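Local coordinates for PCF11 protein (Saccharomyces cerevisiae, PDB 1SZ9) that probably binds the carboxy-terminal domain of RNA polymerase II through its CTD-interacting domain during 3'-end processing of mRNA, at residues K72-S83 / P115-E124. Numbering follows the deposited sequence.
Sequences KNVGSPYTIYFS and PNDTGLPLFE
Ser83, in the segment 72-83, meets the backbone of Glu124, the N-cap residue of helix 125-137. The amide N of Glu124 donates to Ser83 OG at 3.1 Å, nearly straight at 172°. The same OG donates to Thr79 O one turn back, at 2.6 Å, so the hydroxyl is used both ways. OG also lies in the plane of the Phe123 ring, at its edge.

Phe123 can be followed outward. Its CB sits 3.4 Å from Ser83 OG. Phe123 CG lies 3.9 Å from Ser83 OG. Phe123 CD1 comes 3.4 Å from Thr79 O, and Phe123 CE1 reaches Phe82 CB at 4.0 Å. With CG anti to its carbonyl carbon (chi1 -58°), the ring brings its edge to Ser83 and Thr79. It also meets Trp112 edge-to-face and touches Cys71 of helix 57-73. Leu122 splits its tip: CD1 packs on Thr79 CG2, while CD2 lies 3.8 Å from Lys72 CG.

Were Ser83 replaced by an alanine, the Glu124 amide would probably lose this acceptor and Thr79 O the hydroxyl donor.

The loop thus joins two helices of the all-helical CID fold to the start of helix 125-137. Most of its contacts are apolar, but the hydroxyl of buried Ser83, accepting from Glu124 and donating to Thr79, ties the backbone ahead of helix 125-137 to helix 78-83.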
ATOM      1  N   LYS A  72       0.061  -7.675   4.106  1.00 25.11           N
ATOM      2  CA  LYS A  72       0.762  -8.952   4.228  1.00 27.44           C
ATOM      3  C   LYS A  72       0.842  -9.516   5.653  1.00 28.70           C
ATOM      4  O   LYS A  72       0.828 -10.727   5.843  1.00 27.72           O
ATOM      5  CB  LYS A  72       2.185  -8.819   3.699  1.00 26.45           C
ATOM      6  CG  LYS A  72       2.298  -8.958   2.192  1.00 28.58           C
ATOM      7  CD  LYS A  72       3.735  -8.805   1.750  1.00 31.23           C
ATOM      8  CE  LYS A  72       3.890  -9.026   0.249  1.00 30.10           C
ATOM      9  NZ  LYS A  72       5.276  -8.670  -0.152  1.00 30.08           N
ATOM     10  N   ASN A  73       0.927  -8.645   6.650  1.00 26.94           N
ATOM     11  CA  ASN A  73       1.073  -9.110   8.024  1.00 28.88           C
ATOM     12  C   ASN A  73      -0.184  -9.106   8.863  1.00 28.45           C
ATOM     13  O   ASN A  73      -0.295  -9.886   9.807  1.00 29.47           O
ATOM     14  CB  ASN A  73       2.170  -8.307   8.723  1.00 28.00           C
ATOM     15  CG  ASN A  73       3.500  -8.426   8.005  1.00 30.75           C
ATOM     16  OD1 ASN A  73       3.988  -9.531   7.783  1.00 31.81           O
ATOM     17  ND2 ASN A  73       4.084  -7.295   7.628  1.00 27.21           N
ATOM     18  N   VAL A  74      -1.112  -8.215   8.541  1.00 27.15           N
ATOM     19  CA  VAL A  74      -2.362  -8.153   9.274  1.00 27.21           C
ATOM     20  C   VAL A  74      -3.412  -8.891   8.450  1.00 27.64           C
ATOM     21  O   VAL A  74      -4.116  -9.754   8.970  1.00 26.52           O
ATOM     22  CB  VAL A  74      -2.826  -6.700   9.518  1.00 26.65           C
ATOM     23  CG1 VAL A  74      -4.044  -6.687  10.458  1.00 26.53           C
ATOM     24  CG2 VAL A  74      -1.693  -5.884  10.136  1.00 26.22           C
ATOM     25  N   GLY A  75      -3.490  -8.560   7.161  1.00 27.27           N
ATOM     26  CA  GLY A  75      -4.459  -9.184   6.273  1.00 25.51           C
ATOM     27  C   GLY A  75      -5.797  -8.480   6.364  1.00 25.41           C
ATOM     28  O   GLY A  75      -5.856  -7.252   6.343  1.00 24.67           O
ATOM     29  N   SER A  76      -6.877  -9.250   6.480  1.00 26.82           N
ATOM     30  CA  SER A  76      -8.207  -8.675   6.580  1.00 27.60           C
ATOM     31  C   SER A  76      -8.323  -7.787   7.821  1.00 26.30           C
ATOM     32  O   SER A  76      -7.684  -8.036   8.831  1.00 26.94           O
ATOM     33  CB  SER A  76      -9.267  -9.785   6.637  1.00 30.72           C
ATOM     34  OG  SER A  76     -10.578  -9.215   6.578  1.00 32.01           O
ATOM     35  N   PRO A  77      -9.133  -6.725   7.750  1.00 27.57           N
ATOM     36  CA  PRO A  77      -9.954  -6.278   6.614  1.00 27.73           C
ATOM     37  C   PRO A  77      -9.204  -5.344   5.645  1.00 28.15           C
ATOM     38  O   PRO A  77      -9.775  -4.837   4.659  1.00 27.22           O
ATOM     39  CB  PRO A  77     -11.096  -5.561   7.305  1.00 27.67           C
ATOM     40  CG  PRO A  77     -10.377  -4.850   8.396  1.00 28.96           C
ATOM     41  CD  PRO A  77      -9.418  -5.912   8.943  1.00 26.75           C
ATOM     42  N   TYR A  78      -7.927  -5.117   5.926  1.00 26.59           N
ATOM     43  CA  TYR A  78      -7.126  -4.233   5.086  1.00 26.44           C
ATOM     44  C   TYR A  78      -6.971  -4.723   3.640  1.00 25.90           C
ATOM     45  O   TYR A  78      -7.070  -3.931   2.711  1.00 26.57           O
ATOM     46  CB  TYR A  78      -5.769  -4.006   5.753  1.00 24.19           C
ATOM     47  CG  TYR A  78      -5.907  -3.385   7.121  1.00 22.95           C
ATOM     48  CD1 TYR A  78      -6.241  -2.035   7.276  1.00 23.08           C
ATOM     49  CD2 TYR A  78      -5.751  -4.164   8.271  1.00 21.37           C
ATOM     50  CE1 TYR A  78      -6.418  -1.479   8.552  1.00 21.52           C
ATOM     51  CE2 TYR A  78      -5.930  -3.624   9.543  1.00 21.55           C
ATOM     52  CZ  TYR A  78      -6.261  -2.288   9.676  1.00 22.06           C
ATOM     53  OH  TYR A  78      -6.427  -1.787  10.946  1.00 24.20           O
ATOM     54  N   THR A  79      -6.747  -6.024   3.451  1.00 26.88           N
ATOM     55  CA  THR A  79      -6.615  -6.589   2.116  1.00 27.48           C
ATOM     56  C   THR A  79      -7.889  -6.298   1.312  1.00 28.77           C
ATOM     57  O   THR A  79      -7.840  -6.050   0.103  1.00 28.48           O
ATOM     58  CB  THR A  79      -6.425  -8.129   2.162  1.00 28.03           C
ATOM     59  OG1 THR A  79      -7.380  -8.687   3.073  1.00 28.56           O
ATOM     60  CG2 THR A  79      -5.000  -8.510   2.589  1.00 25.44           C
ATOM     61  N   ILE A  80      -9.031  -6.336   1.996  1.00 29.45           N
ATOM     62  CA  ILE A  80     -10.318  -6.077   1.362  1.00 28.87           C
ATOM     63  C   ILE A  80     -10.485  -4.591   1.087  1.00 28.27           C
ATOM     64  O   ILE A  80     -10.786  -4.192  -0.038  1.00 28.12           O
ATOM     65  CB  ILE A  80     -11.491  -6.568   2.261  1.00 32.76           C
ATOM     66  CG1 ILE A  80     -11.421  -8.094   2.408  1.00 33.08           C
ATOM     67  CG2 ILE A  80     -12.831  -6.156   1.667  1.00 30.04           C
ATOM     68  CD1 ILE A  80     -12.365  -8.653   3.454  1.00 34.57           C
ATOM     69  N   TYR A  81     -10.275  -3.768   2.108  1.00 27.09           N
ATOM     70  CA  TYR A  81     -10.426  -2.327   1.952  1.00 26.59           C
ATOM     71  C   TYR A  81      -9.498  -1.673   0.929  1.00 27.36           C
ATOM     72  O   TYR A  81      -9.958  -0.870   0.130  1.00 26.03           O
ATOM     73  CB  TYR A  81     -10.264  -1.629   3.299  1.00 29.53           C
ATOM     74  CG  TYR A  81     -11.303  -2.016   4.337  1.00 34.18           C
ATOM     75  CD1 TYR A  81     -12.350  -2.899   4.026  1.00 35.29           C
ATOM     76  CD2 TYR A  81     -11.235  -1.499   5.629  1.00 34.82           C
ATOM     77  CE1 TYR A  81     -13.303  -3.259   4.985  1.00 37.46           C
ATOM     78  CE2 TYR A  81     -12.176  -1.846   6.597  1.00 38.78           C
ATOM     79  CZ  TYR A  81     -13.206  -2.728   6.270  1.00 40.81           C
ATOM     80  OH  TYR A  81     -14.114  -3.090   7.236  1.00 42.02           O
ATOM     81  N   PHE A  82      -8.197  -1.986   0.964  1.00 25.66           N
ATOM     82  CA  PHE A  82      -7.248  -1.395   0.001  1.00 23.04           C
ATOM     83  C   PHE A  82      -7.502  -1.871  -1.433  1.00 23.36           C
ATOM     84  O   PHE A  82      -7.109  -1.193  -2.382  1.00 23.21           O
ATOM     85  CB  PHE A  82      -5.794  -1.739   0.371  1.00 18.78           C
ATOM     86  CG  PHE A  82      -5.225  -0.893   1.470  1.00 20.31           C
ATOM     87  CD1 PHE A  82      -5.111   0.503   1.311  1.00 21.83           C
ATOM     88  CD2 PHE A  82      -4.764  -1.480   2.656  1.00 16.78           C
ATOM     89  CE1 PHE A  82      -4.539   1.303   2.315  1.00 20.12           C
ATOM     90  CE2 PHE A  82      -4.198  -0.694   3.656  1.00 18.92           C
ATOM     91  CZ  PHE A  82      -4.082   0.704   3.487  1.00 19.27           C
ATOM     92  N   SER A  83      -8.143  -3.034  -1.592  1.00 23.11           N
ATOM     93  CA  SER A  83      -8.421  -3.569  -2.933  1.00 25.61           C
ATOM     94  C   SER A  83      -9.277  -2.635  -3.774  1.00 26.46           C
ATOM     95  O   SER A  83      -9.150  -2.626  -4.994  1.00 24.70           O
ATOM     96  CB  SER A  83      -9.165  -4.916  -2.883  1.00 27.24           C
ATOM     97  OG  SER A  83      -8.311  -5.977  -2.501  1.00 34.30           O
ATOM     98  N   PRO A 115       1.827 -13.650  -1.978  1.00 23.22           N
ATOM     99  CA  PRO A 115       2.291 -13.110  -0.692  1.00 23.63           C
ATOM    100  C   PRO A 115       2.668 -14.189   0.328  1.00 26.34           C
ATOM    101  O   PRO A 115       1.902 -15.118   0.559  1.00 26.16           O
ATOM    102  CB  PRO A 115       1.107 -12.286  -0.218  1.00 18.44           C
ATOM    103  CG  PRO A 115      -0.072 -13.127  -0.687  1.00 20.45           C
ATOM    104  CD  PRO A 115       0.357 -13.550  -2.096  1.00 22.30           C
ATOM    105  N   ASN A 116       3.850 -14.059   0.920  1.00 27.47           N
ATOM    106  CA  ASN A 116       4.296 -15.018   1.920  1.00 29.01           C
ATOM    107  C   ASN A 116       4.227 -16.457   1.421  1.00 28.68           C
ATOM    108  O   ASN A 116       4.026 -17.377   2.204  1.00 31.70           O
ATOM    109  CB  ASN A 116       3.438 -14.851   3.183  1.00 28.79           C
ATOM    110  CG  ASN A 116       3.524 -13.436   3.747  1.00 30.27           C
ATOM    111  OD1 ASN A 116       2.515 -12.739   3.894  1.00 34.92           O
ATOM    112  ND2 ASN A 116       4.730 -13.008   4.049  1.00 28.57           N
ATOM    113  N   ASP A 117       4.409 -16.641   0.118  1.00 30.28           N
ATOM    114  CA  ASP A 117       4.361 -17.961  -0.514  1.00 31.77           C
ATOM    115  C   ASP A 117       3.118 -18.768  -0.163  1.00 31.66           C
ATOM    116  O   ASP A 117       3.204 -19.971   0.071  1.00 32.01           O
ATOM    117  CB  ASP A 117       5.607 -18.788  -0.161  1.00 34.32           C
ATOM    118  CG  ASP A 117       5.730 -20.059  -1.024  1.00 36.99           C
ATOM    119  OD1 ASP A 117       5.418 -19.973  -2.229  1.00 38.05           O
ATOM    120  OD2 ASP A 117       6.143 -21.124  -0.516  1.00 34.52           O
ATOM    121  N   THR A 118       1.960 -18.113  -0.136  1.00 31.46           N
ATOM    122  CA  THR A 118       0.710 -18.800   0.188  1.00 31.62           C
ATOM    123  C   THR A 118      -0.007 -19.328  -1.049  1.00 31.94           C
ATOM    124  O   THR A 118      -0.953 -20.102  -0.929  1.00 30.99           O
ATOM    125  CB  THR A 118      -0.300 -17.876   0.916  1.00 31.32           C
ATOM    126  OG1 THR A 118      -0.636 -16.773   0.060  1.00 32.34           O
ATOM    127  CG2 THR A 118       0.277 -17.370   2.238  1.00 30.13           C
ATOM    128  N   GLY A 119       0.422 -18.891  -2.230  1.00 32.28           N
ATOM    129  CA  GLY A 119      -0.227 -19.325  -3.455  1.00 32.27           C
ATOM    130  C   GLY A 119      -1.600 -18.689  -3.649  1.00 32.99           C
ATOM    131  O   GLY A 119      -2.361 -19.134  -4.495  1.00 35.13           O
ATOM    132  N   LEU A 120      -1.914 -17.654  -2.869  1.00 32.46           N
ATOM    133  CA  LEU A 120      -3.203 -16.956  -2.958  1.00 32.76           C
ATOM    134  C   LEU A 120      -2.948 -15.458  -3.074  1.00 31.82           C
ATOM    135  O   LEU A 120      -2.381 -14.862  -2.172  1.00 33.63           O
ATOM    136  CB  LEU A 120      -4.041 -17.225  -1.703  1.00 35.49           C
ATOM    137  CG  LEU A 120      -4.478 -18.683  -1.458  1.00 38.97           C
ATOM    138  CD1 LEU A 120      -4.636 -18.930   0.020  1.00 39.37           C
ATOM    139  CD2 LEU A 120      -5.772 -18.977  -2.201  1.00 36.75           C
ATOM    140  N   PRO A 121      -3.371 -14.832  -4.181  1.00 30.59           N
ATOM    141  CA  PRO A 121      -3.162 -13.388  -4.384  1.00 29.39           C
ATOM    142  C   PRO A 121      -3.574 -12.543  -3.170  1.00 27.51           C
ATOM    143  O   PRO A 121      -4.588 -12.814  -2.527  1.00 28.16           O
ATOM    144  CB  PRO A 121      -4.009 -13.081  -5.621  1.00 28.30           C
ATOM    145  CG  PRO A 121      -3.957 -14.405  -6.385  1.00 33.12           C
ATOM    146  CD  PRO A 121      -4.158 -15.416  -5.284  1.00 30.91           C
ATOM    147  N   LEU A 122      -2.781 -11.519  -2.874  1.00 24.64           N
ATOM    148  CA  LEU A 122      -3.033 -10.648  -1.734  1.00 25.43           C
ATOM    149  C   LEU A 122      -4.337  -9.849  -1.817  1.00 26.73           C
ATOM    150  O   LEU A 122      -5.026  -9.667  -0.825  1.00 25.72           O
ATOM    151  CB  LEU A 122      -1.839  -9.690  -1.546  1.00 22.50           C
ATOM    152  CG  LEU A 122      -1.748  -8.852  -0.253  1.00 21.12           C
ATOM    153  CD1 LEU A 122      -1.787  -9.742   1.008  1.00 18.78           C
ATOM    154  CD2 LEU A 122      -0.484  -8.054  -0.286  1.00 20.22           C
ATOM    155  N   PHE A 123      -4.675  -9.386  -3.011  1.00 29.15           N
ATOM    156  CA  PHE A 123      -5.864  -8.575  -3.208  1.00 31.05           C
ATOM    157  C   PHE A 123      -6.853  -9.195  -4.190  1.00 33.12           C
ATOM    158  O   PHE A 123      -6.567 -10.193  -4.865  1.00 29.44           O
ATOM    159  CB  PHE A 123      -5.444  -7.207  -3.750  1.00 30.79           C
ATOM    160  CG  PHE A 123      -4.478  -6.473  -2.860  1.00 30.53           C
ATOM    161  CD1 PHE A 123      -4.932  -5.797  -1.727  1.00 26.18           C
ATOM    162  CD2 PHE A 123      -3.119  -6.459  -3.153  1.00 25.89           C
ATOM    163  CE1 PHE A 123      -4.039  -5.118  -0.905  1.00 27.72           C
ATOM    164  CE2 PHE A 123      -2.220  -5.786  -2.336  1.00 27.56           C
ATOM    165  CZ  PHE A 123      -2.677  -5.112  -1.208  1.00 26.65           C
ATOM    166  N   GLU A 124      -8.018  -8.566  -4.264  1.00 37.71           N
ATOM    167  CA  GLU A 124      -9.060  -8.982  -5.188  1.00 39.03           C
ATOM    168  C   GLU A 124      -8.414  -9.242  -6.554  1.00 40.85           C
ATOM    169  O   GLU A 124      -7.635  -8.412  -7.081  1.00 36.35           O
ATOM    170  CB  GLU A 124     -10.112  -7.882  -5.300  1.00 41.60           C
ATOM    171  CG  GLU A 124     -11.041  -7.801  -4.091  1.00 51.32           C
ATOM    172  CD  GLU A 124     -12.196  -6.824  -4.295  1.00 55.57           C
ATOM    173  OE1 GLU A 124     -12.877  -6.917  -5.343  1.00 58.20           O
ATOM    174  OE2 GLU A 124     -12.428  -5.971  -3.407  1.00 58.96           O
TER
HETATM  175  O   HOH W   1       5.766 -11.788   0.510  1.00 32.62           O